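Local coordinates for fructose 1-phosphate kinase (Staphylococcus aureus, PDB 2JG5), which probably phosphorylates fructose 1-phosphate with ATP to give fructose 1,6-bisphosphate, and may act likewise on tagatose 6-phosphate, at residues 186-191 with 204-209; 197-202 with 214-219; 168-171 with 177-180. One frame throughout, in Å; residues are numbered along the deposited sequence.

Contact 1: residues 186-191 with 204-209; sequences EVMFNT and RLLVDK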
ATOM      1  N   GLU A 186     -17.653  10.254  32.011  1.00 31.97           N
ATOM      2  CA  GLU A 186     -19.004  10.810  31.933  1.00 32.14           C
ATOM      3  C   GLU A 186     -20.025   9.815  31.397  1.00 32.27           C
ATOM      4  O   GLU A 186     -21.158   9.776  31.874  1.00 32.18           O
ATOM      5  CB  GLU A 186     -19.032  12.090  31.084  1.00 32.13           C
ATOM      6  CG  GLU A 186     -18.370  13.290  31.736  1.00 31.70           C
ATOM      7  CD  GLU A 186     -18.885  14.618  31.201  1.00 32.39           C
ATOM      8  OE1 GLU A 186     -19.627  14.631  30.184  1.00 32.82           O
ATOM      9  OE2 GLU A 186     -18.551  15.656  31.811  1.00 31.75           O
ATOM     10  N   VAL A 187     -19.628   9.017  30.407  1.00 32.42           N
ATOM     11  CA  VAL A 187     -20.512   7.986  29.872  1.00 32.73           C
ATOM     12  C   VAL A 187     -20.634   6.813  30.852  1.00 32.87           C
ATOM     13  O   VAL A 187     -21.742   6.396  31.180  1.00 32.87           O
ATOM     14  CB  VAL A 187     -20.073   7.495  28.469  1.00 32.79           C
ATOM     15  CG1 VAL A 187     -21.049   6.443  27.935  1.00 32.81           C
ATOM     16  CG2 VAL A 187     -19.982   8.669  27.493  1.00 33.09           C
ATOM     17  N   MET A 188     -19.494   6.302  31.314  1.00 33.19           N
ATOM     18  CA  MET A 188     -19.445   5.208  32.282  1.00 33.28           C
ATOM     19  C   MET A 188     -20.412   5.429  33.425  1.00 32.71           C
ATOM     20  O   MET A 188     -21.364   4.685  33.577  1.00 33.16           O
ATOM     21  CB  MET A 188     -18.041   5.063  32.869  1.00 33.27           C
ATOM     22  CG  MET A 188     -17.005   4.404  31.980  1.00 33.84           C
ATOM     23  SD  MET A 188     -15.516   4.175  32.964  1.00 34.92           S
ATOM     24  CE  MET A 188     -14.257   3.795  31.728  1.00 35.12           C
ATOM     25  N   PHE A 189     -20.165   6.466  34.217  1.00 32.31           N
ATOM     26  CA  PHE A 189     -20.923   6.719  35.440  1.00 31.97           C
ATOM     27  C   PHE A 189     -22.147   7.604  35.219  1.00 32.02           C
ATOM     28  O   PHE A 189     -22.740   8.099  36.183  1.00 31.90           O
ATOM     29  CB  PHE A 189     -20.008   7.332  36.501  1.00 31.75           C
ATOM     30  CG  PHE A 189     -18.904   6.416  36.943  1.00 31.67           C
ATOM     31  CD1 PHE A 189     -17.641   6.480  36.341  1.00 31.33           C
ATOM     32  CD2 PHE A 189     -19.126   5.478  37.954  1.00 31.02           C
ATOM     33  CE1 PHE A 189     -16.610   5.623  36.745  1.00 31.35           C
ATOM     34  CE2 PHE A 189     -18.106   4.620  38.369  1.00 30.88           C
ATOM     35  CZ  PHE A 189     -16.843   4.694  37.759  1.00 31.34           C
ATOM     36  N   ASN A 190     -22.519   7.772  33.948  1.00 31.94           N
ATOM     37  CA  ASN A 190     -23.608   8.648  33.502  1.00 31.95           C
ATOM     38  C   ASN A 190     -23.812   9.920  34.323  1.00 31.72           C
ATOM     39  O   ASN A 190     -24.851  10.124  34.958  1.00 31.83           O
ATOM     40  CB  ASN A 190     -24.914   7.881  33.331  1.00 32.11           C
ATOM     41  CG  ASN A 190     -25.701   8.368  32.138  1.00 33.12           C
ATOM     42  OD1 ASN A 190     -25.261   8.214  30.991  1.00 34.67           O
ATOM     43  ND2 ASN A 190     -26.858   8.978  32.391  1.00 32.24           N
ATOM     44  N   THR A 191     -22.797  10.776  34.280  1.00 31.35           N
ATOM     45  CA  THR A 191     -22.745  11.990  35.076  1.00 31.15           C
ATOM     46  C   THR A 191     -21.850  13.003  34.378  1.00 31.18           C
ATOM     47  O   THR A 191     -21.116  12.651  33.460  1.00 31.15           O
ATOM     48  CB  THR A 191     -22.205  11.711  36.500  1.00 31.13           C
ATOM     49  OG1 THR A 191     -22.102  12.942  37.219  1.00 30.82           O
ATOM     50  CG2 THR A 191     -20.837  11.048  36.450  1.00 30.15           C
ATOM     51  N   ARG A 204     -11.481   6.816  41.270  1.00 28.76           N
ATOM     52  CA  ARG A 204     -11.258   5.912  42.398  1.00 28.97           C
ATOM     53  C   ARG A 204     -12.353   4.852  42.521  1.00 29.04           C
ATOM     54  O   ARG A 204     -12.133   3.785  43.100  1.00 29.29           O
ATOM     55  CB  ARG A 204     -11.108   6.693  43.709  1.00 29.04           C
ATOM     56  CG  ARG A 204     -10.480   5.872  44.840  1.00 29.38           C
ATOM     57  CD  ARG A 204      -9.966   6.757  45.954  1.00 29.08           C
ATOM     58  NE  ARG A 204      -8.708   7.407  45.593  1.00 29.14           N
ATOM     59  CZ  ARG A 204      -8.313   8.592  46.048  1.00 29.43           C
ATOM     60  NH1 ARG A 204      -7.150   9.090  45.649  1.00 29.04           N
ATOM     61  NH2 ARG A 204      -9.085   9.293  46.884  1.00 28.85           N
ATOM     62  N   LEU A 205     -13.534   5.141  41.977  1.00 29.26           N
ATOM     63  CA  LEU A 205     -14.595   4.136  41.911  1.00 29.14           C
ATOM     64  C   LEU A 205     -14.185   3.026  40.939  1.00 29.05           C
ATOM     65  O   LEU A 205     -14.522   1.867  41.127  1.00 29.03           O
ATOM     66  CB  LEU A 205     -15.929   4.773  41.509  1.00 29.08           C
ATOM     67  CG  LEU A 205     -16.548   5.777  42.497  1.00 29.28           C
ATOM     68  CD1 LEU A 205     -17.697   6.516  41.851  1.00 28.35           C
ATOM     69  CD2 LEU A 205     -17.006   5.121  43.797  1.00 28.91           C
ATOM     70  N   LEU A 206     -13.427   3.399  39.917  1.00 29.17           N
ATOM     71  CA  LEU A 206     -12.846   2.439  38.985  1.00 29.65           C
ATOM     72  C   LEU A 206     -11.771   1.578  39.643  1.00 29.89           C
ATOM     73  O   LEU A 206     -11.673   0.388  39.370  1.00 30.37           O
ATOM     74  CB  LEU A 206     -12.279   3.163  37.763  1.00 29.47           C
ATOM     75  CG  LEU A 206     -13.325   3.715  36.797  1.00 28.55           C
ATOM     76  CD1 LEU A 206     -12.652   4.637  35.794  1.00 27.57           C
ATOM     77  CD2 LEU A 206     -14.077   2.568  36.095  1.00 26.75           C
ATOM     78  N   VAL A 207     -10.976   2.198  40.509  1.00 30.52           N
ATOM     79  CA  VAL A 207     -10.013   1.509  41.367  1.00 31.06           C
ATOM     80  C   VAL A 207     -10.714   0.536  42.341  1.00 31.65           C
ATOM     81  O   VAL A 207     -10.155  -0.517  42.684  1.00 32.07           O
ATOM     82  CB  VAL A 207      -9.126   2.532  42.132  1.00 30.97           C
ATOM     83  CG1 VAL A 207      -8.108   1.838  43.029  1.00 30.98           C
ATOM     84  CG2 VAL A 207      -8.401   3.442  41.156  1.00 30.72           C
ATOM     85  N   ASP A 208     -11.927   0.877  42.777  1.00 31.78           N
ATOM     86  CA  ASP A 208     -12.723  -0.028  43.612  1.00 32.41           C
ATOM     87  C   ASP A 208     -13.201  -1.253  42.833  1.00 32.47           C
ATOM     88  O   ASP A 208     -13.263  -2.357  43.376  1.00 32.19           O
ATOM     89  CB  ASP A 208     -13.926   0.695  44.224  1.00 32.53           C
ATOM     90  CG  ASP A 208     -13.524   1.751  45.235  1.00 33.76           C
ATOM     91  OD1 ASP A 208     -12.393   1.682  45.762  1.00 33.99           O
ATOM     92  OD2 ASP A 208     -14.351   2.648  45.513  1.00 35.10           O
ATOM     93  N   LYS A 209     -13.532  -1.046  41.559  1.00 32.80           N
ATOM     94  CA  LYS A 209     -13.998  -2.125  40.683  1.00 33.03           C
ATOM     95  C   LYS A 209     -12.873  -3.073  40.253  1.00 33.06           C
ATOM     96  O   LYS A 209     -13.148  -4.135  39.691  1.00 33.21           O
ATOM     97  CB  LYS A 209     -14.737  -1.575  39.453  1.00 33.11           C
ATOM     98  CG  LYS A 209     -15.629  -0.375  39.747  1.00 33.95           C
ATOM     99  CD  LYS A 209     -16.967  -0.447  39.049  1.00 35.58           C
ATOM    100  CE  LYS A 209     -18.025  -1.044  39.967  1.00 36.46           C
ATOM    101  NZ  LYS A 209     -19.306  -1.297  39.253  1.00 37.10           N
TER
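Phe189, the first residue past helix 182-188, where a Schellman motif ends the helix, sets its ring against Leu205 and Leu206 near the end of helix 196-208. In the motif Thr191 N bonds to Glu186 O and Asn190 N to Val187 O, with Asn190 at positive phi (33°) as the C-prime residue. From CB, which points at helix 196-208, CG is set beside the backbone N (chi1 -64°), and this carries the ring's far end into the contact. On one flank Phe189 CE1 lies 3.8 Å from Leu206 CG. On the other, Phe189 CE2 is 3.8 Å from Leu205 CB, and Leu205 CD1 is close by. At the tip, Phe189 CZ comes between the two leucines, 3.9 Å from Leu205 CB. Leu206 meets the ring at its edge, near the ring plane. One turn earlier on helix 196-208, Tyr202 brings its ring against that of Phe189, the planes about 35° apart. Met188 adds a second apolar arm beside the ring, extended beyond CG and crossing Leu206 at about a right angle. Its sulfur, Met188 SD, is 3.8 Å from Leu206 CD2 and 4.1 Å from Leu206 CD1.

Contact 2: residues 197-202 with 214-219; sequences ADVIKY and VIVSLG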
ATOM      1  N   ALA A 197     -11.705  17.323  41.507  1.00 28.57           N
ATOM      2  CA  ALA A 197     -12.405  16.522  42.529  1.00 28.80           C
ATOM      3  C   ALA A 197     -13.371  15.481  41.930  1.00 28.71           C
ATOM      4  O   ALA A 197     -13.476  14.364  42.433  1.00 29.04           O
ATOM      5  CB  ALA A 197     -13.162  17.449  43.529  1.00 28.58           C
ATOM      6  N   ASP A 198     -14.088  15.856  40.870  1.00 28.57           N
ATOM      7  CA  ASP A 198     -14.984  14.931  40.185  1.00 28.27           C
ATOM      8  C   ASP A 198     -14.200  13.815  39.516  1.00 27.93           C
ATOM      9  O   ASP A 198     -14.629  12.666  39.526  1.00 28.61           O
ATOM     10  CB  ASP A 198     -15.842  15.668  39.152  1.00 28.46           C
ATOM     11  CG  ASP A 198     -17.126  16.241  39.745  1.00 28.63           C
ATOM     12  OD1 ASP A 198     -17.587  15.748  40.802  1.00 28.72           O
ATOM     13  OD2 ASP A 198     -17.679  17.193  39.145  1.00 29.55           O
ATOM     14  N   VAL A 199     -13.052  14.152  38.940  1.00 27.28           N
ATOM     15  CA  VAL A 199     -12.187  13.160  38.305  1.00 26.97           C
ATOM     16  C   VAL A 199     -11.628  12.162  39.329  1.00 27.16           C
ATOM     17  O   VAL A 199     -11.646  10.960  39.080  1.00 27.35           O
ATOM     18  CB  VAL A 199     -11.045  13.817  37.475  1.00 26.92           C
ATOM     19  CG1 VAL A 199     -10.139  12.767  36.865  1.00 26.62           C
ATOM     20  CG2 VAL A 199     -11.609  14.724  36.384  1.00 25.93           C
ATOM     21  N   ILE A 200     -11.156  12.657  40.479  1.00 27.24           N
ATOM     22  CA  ILE A 200     -10.676  11.789  41.562  1.00 27.30           C
ATOM     23  C   ILE A 200     -11.775  10.824  42.001  1.00 27.23           C
ATOM     24  O   ILE A 200     -11.522   9.649  42.185  1.00 27.18           O
ATOM     25  CB  ILE A 200     -10.209  12.579  42.831  1.00 27.37           C
ATOM     26  CG1 ILE A 200      -9.241  13.703  42.492  1.00 27.72           C
ATOM     27  CG2 ILE A 200      -9.558  11.642  43.847  1.00 27.38           C
ATOM     28  CD1 ILE A 200      -9.214  14.781  43.551  1.00 27.99           C
ATOM     29  N   LYS A 201     -12.991  11.338  42.178  1.00 27.66           N
ATOM     30  CA  LYS A 201     -14.103  10.535  42.682  1.00 27.45           C
ATOM     31  C   LYS A 201     -14.375   9.317  41.787  1.00 27.56           C
ATOM     32  O   LYS A 201     -14.179   8.176  42.209  1.00 27.68           O
ATOM     33  CB  LYS A 201     -15.352  11.402  42.828  1.00 27.56           C
ATOM     34  CG  LYS A 201     -16.539  10.685  43.455  1.00 28.12           C
ATOM     35  CD  LYS A 201     -17.828  11.428  43.169  1.00 30.21           C
ATOM     36  CE  LYS A 201     -19.002  10.782  43.876  1.00 30.36           C
ATOM     37  NZ  LYS A 201     -20.249  11.459  43.476  1.00 31.02           N
ATOM     38  N   TYR A 202     -14.793   9.574  40.548  1.00 27.46           N
ATOM     39  CA  TYR A 202     -15.190   8.523  39.607  1.00 27.17           C
ATOM     40  C   TYR A 202     -14.026   7.643  39.155  1.00 27.52           C
ATOM     41  O   TYR A 202     -14.226   6.484  38.789  1.00 27.74           O
ATOM     42  CB  TYR A 202     -15.949   9.127  38.415  1.00 26.83           C
ATOM     43  CG  TYR A 202     -17.197   9.856  38.856  1.00 26.50           C
ATOM     44  CD1 TYR A 202     -18.251   9.162  39.430  1.00 25.86           C
ATOM     45  CD2 TYR A 202     -17.307  11.239  38.743  1.00 26.34           C
ATOM     46  CE1 TYR A 202     -19.388   9.814  39.860  1.00 26.41           C
ATOM     47  CE2 TYR A 202     -18.448  11.909  39.177  1.00 25.79           C
ATOM     48  CZ  TYR A 202     -19.485  11.181  39.736  1.00 26.31           C
ATOM     49  OH  TYR A 202     -20.633  11.803  40.167  1.00 26.47           O
ATOM     50  N   VAL A 214      -5.495   4.465  37.840  1.00 31.07           N
ATOM     51  CA  VAL A 214      -6.188   4.995  36.668  1.00 30.91           C
ATOM     52  C   VAL A 214      -5.562   6.325  36.291  1.00 30.69           C
ATOM     53  O   VAL A 214      -5.387   7.187  37.149  1.00 30.61           O
ATOM     54  CB  VAL A 214      -7.710   5.232  36.943  1.00 30.72           C
ATOM     55  CG1 VAL A 214      -8.409   5.852  35.733  1.00 30.48           C
ATOM     56  CG2 VAL A 214      -8.416   3.948  37.356  1.00 30.93           C
ATOM     57  N   ILE A 215      -5.216   6.477  35.017  1.00 30.55           N
ATOM     58  CA  ILE A 215      -4.842   7.782  34.470  1.00 30.81           C
ATOM     59  C   ILE A 215      -6.007   8.305  33.655  1.00 30.88           C
ATOM     60  O   ILE A 215      -6.515   7.617  32.774  1.00 30.57           O
ATOM     61  CB  ILE A 215      -3.583   7.726  33.583  1.00 30.68           C
ATOM     62  CG1 ILE A 215      -2.377   7.266  34.395  1.00 30.60           C
ATOM     63  CG2 ILE A 215      -3.303   9.093  32.972  1.00 30.41           C
ATOM     64  CD1 ILE A 215      -1.169   6.905  33.537  1.00 31.56           C
ATOM     65  N   VAL A 216      -6.445   9.516  33.970  1.00 31.48           N
ATOM     66  CA  VAL A 216      -7.547  10.119  33.245  1.00 31.91           C
ATOM     67  C   VAL A 216      -7.002  11.281  32.425  1.00 32.92           C
ATOM     68  O   VAL A 216      -6.461  12.255  32.971  1.00 32.92           O
ATOM     69  CB  VAL A 216      -8.687  10.575  34.173  1.00 31.82           C
ATOM     70  CG1 VAL A 216      -9.832  11.157  33.359  1.00 31.51           C
ATOM     71  CG2 VAL A 216      -9.187   9.422  35.007  1.00 31.52           C
ATOM     72  N   SER A 217      -7.132  11.154  31.110  1.00 33.49           N
ATOM     73  CA  SER A 217      -6.634  12.149  30.189  1.00 34.34           C
ATOM     74  C   SER A 217      -7.591  13.331  30.124  1.00 34.54           C
ATOM     75  O   SER A 217      -8.804  13.164  29.976  1.00 34.84           O
ATOM     76  CB  SER A 217      -6.445  11.525  28.805  1.00 34.61           C
ATOM     77  OG  SER A 217      -5.790  12.428  27.924  1.00 36.30           O
ATOM     78  N   LEU A 218      -7.035  14.529  30.253  1.00 34.85           N
ATOM     79  CA  LEU A 218      -7.816  15.755  30.197  1.00 35.24           C
ATOM     80  C   LEU A 218      -7.422  16.598  28.987  1.00 35.74           C
ATOM     81  O   LEU A 218      -7.774  17.775  28.893  1.00 35.79           O
ATOM     82  CB  LEU A 218      -7.650  16.551  31.496  1.00 35.13           C
ATOM     83  CG  LEU A 218      -7.835  15.788  32.810  1.00 34.76           C
ATOM     84  CD1 LEU A 218      -7.380  16.650  33.985  1.00 33.86           C
ATOM     85  CD2 LEU A 218      -9.276  15.314  32.990  1.00 33.26           C
ATOM     86  N   GLY A 219      -6.696  15.977  28.059  1.00 36.41           N
ATOM     87  CA  GLY A 219      -6.249  16.635  26.835  1.00 36.73           C
ATOM     88  C   GLY A 219      -5.209  17.690  27.145  1.00 37.13           C
ATOM     89  O   GLY A 219      -4.273  17.440  27.911  1.00 37.20           O
TER
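The 3.1 Å bond from Lys201 N to Ala197 O, followed by Tyr202 N to Asp198 O, closes the helical turn that presents Val199 to Val216 and Leu218. Val199 carries the contact from the helix side, one methyl for each partner. With chi1 at 178°, CG1 stands anti to the backbone N and settles over the branched head of Val216. Val199 CG1 is 3.8 Å from Val216 CB and 3.9 Å from each of the Val216 methyls CG1 and CG2, so a single methyl meets the whole fork almost evenly. The two valine side chains run antiparallel, each passing alongside the other. The other methyl, Val199 CG2, reaches along the strand to Leu218 CD2, 4.2 Å away; these two side chains meet at a slant and more loosely.

Val216 in the strand and Leu218, just past its end, both point to the helix, two residues apart as in extended chain. Ile224 of the adjoining strand 223-226 also touches Val199 and Leu218, and Leu185 of helix 182-188 touches Val216. On the outer part of the helix, Lys201, fully extended, runs past Tyr202: its CD lies 3.8 Å above the plane of the Tyr202 ring, nearer the margin than the centre, and its NZ donates a weak bond to Tyr202 OH.

Strand 214-217 pairs antiparallel with 223-226 along one edge and lies beside strand 177-178 along the other. Helix 196-208 thus lies against the very strand to which it leads, the helix-on-sheet packing of an alpha/beta domain, as expected for the ribokinase-like fold of the PfkB family.

Contact 3: residues 168-171 with 177-180; sequences ESVL and FIKP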
ATOM      1  N   GLU A 168     -13.401  -1.337  30.811  1.00 38.40           N
ATOM      2  CA  GLU A 168     -14.286  -1.794  31.885  1.00 38.19           C
ATOM      3  C   GLU A 168     -14.207  -3.301  32.119  1.00 37.45           C
ATOM      4  O   GLU A 168     -14.294  -3.748  33.257  1.00 37.14           O
ATOM      5  CB  GLU A 168     -15.738  -1.373  31.622  1.00 38.28           C
ATOM      6  CG  GLU A 168     -16.035   0.096  31.925  1.00 39.17           C
ATOM      7  CD  GLU A 168     -17.512   0.447  31.792  1.00 39.36           C
ATOM      8  OE1 GLU A 168     -18.056   0.368  30.665  1.00 41.08           O
ATOM      9  OE2 GLU A 168     -18.126   0.809  32.821  1.00 40.51           O
ATOM     10  N   SER A 169     -14.013  -4.072  31.045  1.00 36.78           N
ATOM     11  CA  SER A 169     -14.029  -5.539  31.123  1.00 36.24           C
ATOM     12  C   SER A 169     -12.779  -6.177  31.734  1.00 35.77           C
ATOM     13  O   SER A 169     -12.804  -7.348  32.133  1.00 35.49           O
ATOM     14  CB  SER A 169     -14.281  -6.150  29.741  1.00 36.23           C
ATOM     15  OG  SER A 169     -13.163  -5.970  28.884  1.00 36.69           O
ATOM     16  N   VAL A 170     -11.680  -5.429  31.790  1.00 35.15           N
ATOM     17  CA  VAL A 170     -10.444  -5.974  32.355  1.00 34.72           C
ATOM     18  C   VAL A 170     -10.317  -5.660  33.846  1.00 34.62           C
ATOM     19  O   VAL A 170      -9.470  -6.230  34.531  1.00 34.20           O
ATOM     20  CB  VAL A 170      -9.165  -5.550  31.569  1.00 34.84           C
ATOM     21  CG1 VAL A 170      -9.157  -6.159  30.173  1.00 34.45           C
ATOM     22  CG2 VAL A 170      -9.018  -4.034  31.501  1.00 34.62           C
ATOM     23  N   LEU A 171     -11.182  -4.769  34.336  1.00 34.46           N
ATOM     24  CA  LEU A 171     -11.152  -4.310  35.728  1.00 34.25           C
ATOM     25  C   LEU A 171     -11.136  -5.435  36.765  1.00 34.23           C
ATOM     26  O   LEU A 171     -10.317  -5.391  37.680  1.00 34.12           O
ATOM     27  CB  LEU A 171     -12.290  -3.318  36.015  1.00 34.25           C
ATOM     28  CG  LEU A 171     -12.211  -1.907  35.426  1.00 33.95           C
ATOM     29  CD1 LEU A 171     -13.551  -1.209  35.575  1.00 34.18           C
ATOM     30  CD2 LEU A 171     -11.129  -1.096  36.083  1.00 32.92           C
ATOM     31  N   PHE A 177      -2.797  -0.167  35.351  1.00 32.35           N
ATOM     32  CA  PHE A 177      -3.652   0.993  35.119  1.00 31.94           C
ATOM     33  C   PHE A 177      -4.445   0.856  33.821  1.00 31.81           C
ATOM     34  O   PHE A 177      -4.065   0.112  32.915  1.00 30.98           O
ATOM     35  CB  PHE A 177      -2.874   2.323  35.157  1.00 32.03           C
ATOM     36  CG  PHE A 177      -1.926   2.528  34.006  1.00 31.95           C
ATOM     37  CD1 PHE A 177      -2.337   3.203  32.862  1.00 32.13           C
ATOM     38  CD2 PHE A 177      -0.605   2.090  34.088  1.00 31.77           C
ATOM     39  CE1 PHE A 177      -1.455   3.414  31.801  1.00 32.94           C
ATOM     40  CE2 PHE A 177       0.289   2.294  33.038  1.00 32.36           C
ATOM     41  CZ  PHE A 177      -0.137   2.962  31.887  1.00 32.82           C
ATOM     42  N   ILE A 178      -5.572   1.566  33.778  1.00 32.03           N
ATOM     43  CA  ILE A 178      -6.300   1.854  32.543  1.00 31.86           C
ATOM     44  C   ILE A 178      -6.238   3.370  32.259  1.00 31.92           C
ATOM     45  O   ILE A 178      -5.866   4.152  33.136  1.00 31.64           O
ATOM     46  CB  ILE A 178      -7.752   1.366  32.619  1.00 31.66           C
ATOM     47  CG1 ILE A 178      -8.410   1.865  33.918  1.00 31.56           C
ATOM     48  CG2 ILE A 178      -7.779  -0.158  32.497  1.00 32.19           C
ATOM     49  CD1 ILE A 178      -9.914   1.752  33.946  1.00 32.70           C
ATOM     50  N   LYS A 179      -6.599   3.784  31.044  1.00 31.92           N
ATOM     51  CA  LYS A 179      -6.452   5.194  30.663  1.00 32.12           C
ATOM     52  C   LYS A 179      -7.669   5.825  29.957  1.00 32.02           C
ATOM     53  O   LYS A 179      -7.578   6.219  28.797  1.00 31.94           O
ATOM     54  CB  LYS A 179      -5.165   5.399  29.837  1.00 31.96           C
ATOM     55  CG  LYS A 179      -4.677   6.845  29.818  1.00 32.18           C
ATOM     56  CD  LYS A 179      -3.563   7.104  28.821  1.00 32.77           C
ATOM     57  CE  LYS A 179      -4.073   7.064  27.396  1.00 34.62           C
ATOM     58  NZ  LYS A 179      -5.019   8.188  27.116  1.00 35.75           N
ATOM     59  N   PRO A 180      -8.807   5.951  30.659  1.00 32.32           N
ATOM     60  CA  PRO A 180      -9.939   6.572  29.977  1.00 32.56           C
ATOM     61  C   PRO A 180      -9.793   8.092  29.863  1.00 32.54           C
ATOM     62  O   PRO A 180      -8.944   8.697  30.520  1.00 31.98           O
ATOM     63  CB  PRO A 180     -11.117   6.227  30.885  1.00 32.64           C
ATOM     64  CG  PRO A 180     -10.512   6.182  32.254  1.00 32.44           C
ATOM     65  CD  PRO A 180      -9.141   5.577  32.048  1.00 32.78           C
TER
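Ile178 faces Val170 and Leu171 with its two branches, and each branch meets its partner in a different way. The torsion about CA-CB explains the split: at chi1 50° the CG1 arm lies between the backbone N and the carbonyl carbon, leaving CG2 anti to the carbonyl. CG2 turns to Val170, whose side chain runs past that of Ile178 in the opposite direction, so the two meet methyl to methyl, Val170 CG2 to Ile178 CG2, at 4.2 Å. The longer arm ends in Ile178 CD1, which lies 3.8 Å from Leu171 CD2, and here the two side chains cross at about a right angle. The CB of Leu171 does not point at Ile178; the branch beyond it turns CD2 there.

Val170 and Leu171 sit around the end of helix 164-170, where Leu171 N makes only a weak bond, 3.4 Å, to Glu168 O. The helix connects strand 157-161 to strand 177-178 in a beta-alpha-beta crossover, and Val160 of the earlier strand touches both Val170 and Ile178. Val214 adds another aliphatic side chain against Ile178. All three contacting residues are buried, and the groups that meet are saturated hydrocarbon, so the crossover is packed here by dispersion and by exclusion of water, forces that set closeness but little direction.

Contacts 2 and 3 are buried and purely aliphatic, whereas contact 1 lies nearer the surface and adds an aromatic ring and a thioether. Contacts 1 and 2 use successive parts of helix 196-208, the first holding it to the C-terminal end of helix 182-188 and the turn after it, the second to strand 214-217. Contact 3 instead secures the end of helix 164-170 to strand 177-178. Contacts 2 and 3 are joined by backbone as well as by side chains: Ile215 N of contact 2 lies 3.1 Å from Ile178 O of contact 3, a probable hydrogen bond between neighbouring strands. Leu171 in turn touches Leu206, bringing contact 3 against contact 1.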